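Local coordinates for protein Two-component system response regulator (Bacteroides fragilis, PDB 2QR3) that probably acts as a two-component response regulator controlling transcription, with this N-terminal receiver domain as its likely phosphoacceptor module, at residues 49-54 with 72-77; 82-87 with 117-122. All blocks are in the same frame, centred on the assembly; numbering follows the deposited sequence.

Interaction 1. Residues 49-54 with 72-77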
loop_
_atom_site.group_PDB
_atom_site.type_symbol
_atom_site.label_atom_id
_atom_site.label_comp_id
_atom_site.label_asym_id
_atom_site.label_seq_id
_atom_site.Cartn_x
_atom_site.Cartn_y
_atom_site.Cartn_z
ATOM N N GLU A 49 -8.747 -1.867 4.847
ATOM C CA GLU A 49 -9.427 -0.900 3.989
ATOM C C GLU A 49 -8.586 -0.421 2.803
ATOM O O GLU A 49 -9.125 0.049 1.822
ATOM C CB GLU A 49 -9.910 0.281 4.820
ATOM C CG GLU A 49 -11.292 -0.087 5.423
ATOM C CD GLU A 49 -11.888 0.968 6.287
ATOM O OE1 GLU A 49 -11.948 2.133 5.847
ATOM O OE2 GLU A 49 -12.340 0.611 7.397
ATOM N N VAL A 50 -7.271 -0.561 2.914
ATOM C CA VAL A 50 -6.373 -0.163 1.828
ATOM C C VAL A 50 -5.007 -0.833 2.128
ATOM O O VAL A 50 -4.723 -1.148 3.300
ATOM C CB VAL A 50 -6.289 1.396 1.719
ATOM C CG1 VAL A 50 -5.751 2.001 2.980
ATOM C CG2 VAL A 50 -5.447 1.840 0.492
ATOM N N VAL A 51 -4.206 -1.072 1.079
ATOM C CA VAL A 51 -2.850 -1.590 1.228
ATOM C C VAL A 51 -1.954 -0.564 0.558
ATOM O O VAL A 51 -2.239 -0.138 -0.580
ATOM C CB VAL A 51 -2.658 -2.951 0.504
ATOM C CG1 VAL A 51 -1.191 -3.457 0.650
ATOM C CG2 VAL A 51 -3.595 -4.019 1.097
ATOM N N LEU A 52 -0.883 -0.157 1.235
ATOM C CA LEU A 52 0.171 0.663 0.601
ATOM C C LEU A 52 1.312 -0.293 0.262
ATOM O O LEU A 52 1.919 -0.897 1.176
ATOM C CB LEU A 52 0.675 1.769 1.563
ATOM C CG LEU A 52 1.794 2.687 1.002
ATOM C CD1 LEU A 52 1.309 3.404 -0.291
ATOM C CD2 LEU A 52 2.187 3.717 2.083
ATOM N N LEU A 53 1.578 -0.454 -1.033
ATOM C CA LEU A 53 2.493 -1.486 -1.544
ATOM C C LEU A 53 3.748 -0.914 -2.242
ATOM O O LEU A 53 3.667 -0.246 -3.294
ATOM C CB LEU A 53 1.761 -2.431 -2.515
ATOM C CG LEU A 53 2.562 -3.544 -3.219
ATOM C CD1 LEU A 53 3.087 -4.580 -2.206
ATOM C CD2 LEU A 53 1.648 -4.202 -4.282
ATOM N N ASP A 54 4.911 -1.259 -1.681
ATOM C CA ASP A 54 6.238 -0.934 -2.234
ATOM C C ASP A 54 6.358 -1.467 -3.669
ATOM O O ASP A 54 6.166 -2.646 -3.925
ATOM C CB ASP A 54 7.282 -1.601 -1.291
ATOM C CG ASP A 54 8.755 -1.430 -1.714
ATOM O OD1 ASP A 54 9.107 -0.763 -2.716
ATOM O OD2 ASP A 54 9.580 -2.015 -0.958
ATOM N N HIS A 72 -1.101 -7.715 -8.540
ATOM C CA HIS A 72 -1.970 -8.604 -9.281
ATOM C C HIS A 72 -2.500 -9.707 -8.375
ATOM O O HIS A 72 -3.661 -10.087 -8.452
ATOM C CB HIS A 72 -1.207 -9.190 -10.461
ATOM C CG HIS A 72 -2.090 -9.884 -11.440
ATOM N ND1 HIS A 72 -2.926 -9.198 -12.295
ATOM C CD2 HIS A 72 -2.272 -11.200 -11.702
ATOM C CE1 HIS A 72 -3.590 -10.066 -13.043
ATOM N NE2 HIS A 72 -3.217 -11.288 -12.697
ATOM N N GLU A 73 -1.625 -10.221 -7.528
ATOM C CA GLU A 73 -1.990 -11.361 -6.685
ATOM C C GLU A 73 -2.970 -10.929 -5.623
ATOM O O GLU A 73 -3.936 -11.622 -5.342
ATOM C CB GLU A 73 -0.742 -12.001 -6.082
ATOM C CG GLU A 73 0.123 -12.695 -7.138
ATOM C CD GLU A 73 -0.670 -13.737 -7.955
ATOM O OE1 GLU A 73 -1.517 -14.450 -7.364
ATOM O OE2 GLU A 73 -0.455 -13.790 -9.181
ATOM N N ILE A 74 -2.752 -9.746 -5.051
ATOM C CA ILE A 74 -3.721 -9.212 -4.111
ATOM C C ILE A 74 -5.074 -9.012 -4.785
ATOM O O ILE A 74 -6.099 -9.412 -4.246
ATOM C CB ILE A 74 -3.232 -7.869 -3.507
ATOM C CG1 ILE A 74 -1.985 -8.086 -2.627
ATOM C CG2 ILE A 74 -4.373 -7.162 -2.813
ATOM C CD1 ILE A 74 -1.274 -6.753 -2.182
ATOM N N LYS A 75 -5.101 -8.410 -5.977
ATOM C CA LYS A 75 -6.391 -8.147 -6.644
ATOM C C LYS A 75 -7.085 -9.443 -7.075
ATOM O O LYS A 75 -8.305 -9.508 -7.168
ATOM C CB LYS A 75 -6.233 -7.206 -7.848
ATOM C CG LYS A 75 -5.593 -5.838 -7.534
ATOM C CD LYS A 75 -6.333 -5.021 -6.464
ATOM C CE LYS A 75 -7.613 -4.428 -7.017
ATOM N NZ LYS A 75 -8.256 -3.476 -6.078
ATOM N N ARG A 76 -6.299 -10.481 -7.326
ATOM C CA ARG A 76 -6.860 -11.764 -7.730
ATOM C C ARG A 76 -7.793 -12.321 -6.652
ATOM O O ARG A 76 -8.876 -12.832 -6.954
ATOM C CB ARG A 76 -5.730 -12.754 -7.986
ATOM C CG ARG A 76 -6.138 -13.972 -8.804
ATOM C CD ARG A 76 -5.104 -15.093 -8.651
ATOM N NE ARG A 76 -3.819 -14.836 -9.307
ATOM C CZ ARG A 76 -3.552 -15.084 -10.595
ATOM N NH1 ARG A 76 -4.494 -15.564 -11.424
ATOM N NH2 ARG A 76 -2.332 -14.838 -11.065
ATOM N N GLN A 77 -7.358 -12.224 -5.401
ATOM C CA GLN A 77 -8.110 -12.738 -4.268
ATOM C C GLN A 77 -9.049 -11.716 -3.630
ATOM O O GLN A 77 -10.131 -12.080 -3.139
ATOM C CB GLN A 77 -7.143 -13.238 -3.207
ATOM C CG GLN A 77 -7.843 -13.878 -2.014
ATOM C CD GLN A 77 -8.396 -15.224 -2.366
ATOM O OE1 GLN A 77 -7.795 -15.959 -3.163
ATOM N NE2 GLN A 77 -9.555 -15.561 -1.797
#
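I74 reaches from helix 67-77 to the strand carrying V51 and L53. It contributes 55 Å² of the 102 Å² buried, more than V51 and L53 together. Its terminal methyl does the touching. The side chain stays extended beyond CG1 (chi2 170°), which sends CD1 out to the sheet. CD1 of I74 lies 4.3 Å from CG1 of V51. L53 is met at CD2, 4.4 Å from the same CD1 of I74. V51 and L53 are two apart on the strand, so their side chains leave the same face of it. With CG1 anti to the backbone N (chi1 178°), V51 puts this methyl in front of I74. All three residues are buried, and the direct contact is apolar. The CA atoms of V51 and I74 are 9.3 Å apart.

On the helix, E73 and R76 pair with each other instead. The guanidinium of R76 grips the carboxylate side-on. NE of R76 bonds OE1 of E73, and NH2 of R76 bonds OE2 of E73 at 2.9 Å, nearly straight at 174°. Both oxygens are met on their syn side, with NE of R76 clearly tilted out of the carboxylate plane.

This is helix-on-sheet packing in the receiver fold. V9 of strand 5-9 also touches V51 and L53, and V83 of strand 83-88 touches I74. L81, in the connection to strand 83-88, packs on V51 and I74. NZ of K75 makes a hydrogen bond with O of L81. On the other face of the same strand, V50 and L52 meet helix 113-124.

Interaction 2. Residues 82-87 with 117-122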
loop_
_atom_site.group_PDB
_atom_site.type_symbol
_atom_site.label_atom_id
_atom_site.label_comp_id
_atom_site.label_asym_id
_atom_site.label_seq_id
_atom_site.Cartn_x
_atom_site.Cartn_y
_atom_site.Cartn_z
ATOM N N PRO A 82 -8.639 -1.714 -2.198
ATOM C CA PRO A 82 -7.780 -0.714 -2.860
ATOM C C PRO A 82 -6.302 -0.948 -2.557
ATOM O O PRO A 82 -5.955 -1.160 -1.397
ATOM C CB PRO A 82 -8.206 0.607 -2.206
ATOM C CG PRO A 82 -9.646 0.341 -1.770
ATOM C CD PRO A 82 -9.624 -1.075 -1.294
ATOM N N VAL A 83 -5.475 -0.904 -3.603
ATOM C CA VAL A 83 -4.025 -1.016 -3.445
ATOM C C VAL A 83 -3.398 0.240 -4.001
ATOM O O VAL A 83 -3.653 0.610 -5.179
ATOM C CB VAL A 83 -3.466 -2.244 -4.210
ATOM C CG1 VAL A 83 -1.917 -2.253 -4.094
ATOM C CG2 VAL A 83 -4.036 -3.548 -3.639
ATOM N N VAL A 84 -2.616 0.920 -3.165
ATOM C CA VAL A 84 -1.918 2.132 -3.584
ATOM C C VAL A 84 -0.424 1.767 -3.689
ATOM O O VAL A 84 0.130 1.253 -2.740
ATOM C CB VAL A 84 -2.122 3.263 -2.548
ATOM C CG1 VAL A 84 -1.281 4.520 -2.931
ATOM C CG2 VAL A 84 -3.624 3.633 -2.457
ATOM N N LEU A 85 0.193 2.015 -4.841
ATOM C CA LEU A 85 1.632 1.724 -5.035
ATOM C C LEU A 85 2.481 2.854 -4.451
ATOM O O LEU A 85 2.111 4.030 -4.554
ATOM C CB LEU A 85 1.919 1.557 -6.541
ATOM C CG LEU A 85 1.194 0.340 -7.139
ATOM C CD1 LEU A 85 1.316 0.403 -8.648
ATOM C CD2 LEU A 85 1.802 -0.991 -6.584
ATOM N N PHE A 86 3.628 2.496 -3.848
ATOM C CA PHE A 86 4.529 3.470 -3.222
ATOM C C PHE A 86 5.791 3.362 -4.079
ATOM O O PHE A 86 6.475 2.317 -4.055
ATOM C CB PHE A 86 4.805 3.034 -1.777
ATOM C CG PHE A 86 5.152 4.145 -0.819
ATOM C CD1 PHE A 86 5.051 5.488 -1.155
ATOM C CD2 PHE A 86 5.513 3.822 0.498
ATOM C CE1 PHE A 86 5.353 6.511 -0.231
ATOM C CE2 PHE A 86 5.804 4.839 1.434
ATOM C CZ PHE A 86 5.723 6.177 1.069
ATOM N N THR A 87 6.092 4.423 -4.831
ATOM C CA THR A 87 7.074 4.320 -5.912
ATOM C C THR A 87 8.187 5.375 -5.830
ATOM O O THR A 87 7.913 6.537 -5.600
ATOM C CB THR A 87 6.384 4.374 -7.314
ATOM O OG1 THR A 87 7.367 4.147 -8.335
ATOM C CG2 THR A 87 5.767 5.734 -7.568
ATOM N N LEU A 117 -1.048 10.972 3.260
ATOM C CA LEU A 117 -2.234 10.692 4.073
ATOM C C LEU A 117 -3.486 10.814 3.218
ATOM O O LEU A 117 -4.371 9.947 3.262
ATOM C CB LEU A 117 -2.310 11.622 5.287
ATOM C CG LEU A 117 -3.565 11.518 6.172
ATOM C CD1 LEU A 117 -3.828 10.093 6.721
ATOM C CD2 LEU A 117 -3.443 12.558 7.296
ATOM N N GLU A 118 -3.551 11.906 2.460
ATOM C CA GLU A 118 -4.727 12.220 1.660
ATOM C C GLU A 118 -5.021 11.185 0.608
ATOM O O GLU A 118 -6.181 10.802 0.432
ATOM C CB GLU A 118 -4.613 13.611 1.055
ATOM C CG GLU A 118 -4.691 14.658 2.172
ATOM C CD GLU A 118 -5.004 16.056 1.680
ATOM O OE1 GLU A 118 -4.896 16.317 0.457
ATOM O OE2 GLU A 118 -5.350 16.891 2.544
ATOM N N THR A 119 -3.974 10.722 -0.073
ATOM C CA THR A 119 -4.111 9.641 -1.077
ATOM C C THR A 119 -4.670 8.392 -0.432
ATOM O O THR A 119 -5.533 7.737 -1.016
ATOM C CB THR A 119 -2.776 9.369 -1.786
ATOM O OG1 THR A 119 -2.350 10.568 -2.462
ATOM C CG2 THR A 119 -2.865 8.211 -2.790
ATOM N N LEU A 120 -4.179 8.070 0.775
ATOM C CA LEU A 120 -4.588 6.820 1.440
ATOM C C LEU A 120 -6.018 6.946 1.960
ATOM O O LEU A 120 -6.806 6.044 1.791
ATOM C CB LEU A 120 -3.636 6.459 2.581
ATOM C CG LEU A 120 -2.272 6.000 2.073
ATOM C CD1 LEU A 120 -1.225 6.042 3.243
ATOM C CD2 LEU A 120 -2.357 4.604 1.404
ATOM N N LEU A 121 -6.344 8.076 2.570
ATOM C CA LEU A 121 -7.744 8.296 2.992
ATOM C C LEU A 121 -8.695 8.231 1.809
ATOM O O LEU A 121 -9.748 7.559 1.887
ATOM C CB LEU A 121 -7.906 9.620 3.730
ATOM C CG LEU A 121 -7.095 9.828 5.016
ATOM C CD1 LEU A 121 -7.167 11.273 5.502
ATOM C CD2 LEU A 121 -7.554 8.901 6.121
ATOM N N ASN A 122 -8.362 8.910 0.715
ATOM C CA ASN A 122 -9.210 8.856 -0.477
ATOM C C ASN A 122 -9.343 7.430 -1.018
ATOM O O ASN A 122 -10.419 7.001 -1.397
ATOM C CB ASN A 122 -8.717 9.841 -1.550
ATOM C CG ASN A 122 -8.901 11.312 -1.137
ATOM O OD1 ASN A 122 -9.528 11.615 -0.119
ATOM N ND2 ASN A 122 -8.339 12.226 -1.926
#
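V84 fits against T119 and L120, with one methyl for each. The contact packs helix 113-124, the last of the receiver domain, on strand 83-88. The domain has the CheY-like fold, in which strands and helices alternate along the chain and the five parallel strands lie in the order 2-1-3-4-5. CG1 of V84 approaches CG2 of T119 to 4.0 Å. The other methyl, CG2 of V84, lies 4.2 Å from CD2 of L120. That leucine methyl is equally near CB of V84, so it rests against the branch point as well as the tip. V84 points its CB toward the helix. L120 leaves its helix at an angle to the strand, but CD2 brings the end of the side chain back to it. T119 turns its methyl to the valine, with CG2 anti to its own backbone N.

The main chains come close here. The CA atoms of V84 and L120 are 7.4 Å apart, and 112 Å² is buried in all.

Further out, V50 and L52 of strand 48-54 pack on V84. T119 also touches D105 and V107 of strand 105-109. L120 reaches L23 of helix 13-23, so the two helices that share this face of the sheet meet beside the contact. F86, two residues along from V84, packs on V15 and V19 of helix 13-23. Its ring meets that of W111, with the planes at about 50°.

The polar branch of T119 is settled within its own helix: OG1 makes a hydrogen bond with the carbonyl oxygen of K115, one turn earlier.

Overall arrangement
The two interactions lie on opposite faces of one parallel sheet, with their centres about 11 Å apart. Strands 48-54 and 83-88 are neighbours in it. Their backbones probably bond at L53 N to V84 O and at L53 O to F86 N, each 2.8 Å. Interaction 1 places helix 67-77 on one face; interaction 2 places helix 113-124 on the other. A short connection, residues 78-82, leads from helix 67-77 into strand 83-88. D54, the predicted phosphorylation site, follows L53 at the strand's end. Its OD2 is bonded by D11 N, beside D10. T87 ends the other strand segment, with OG1 7.7 Å from D54 OD1.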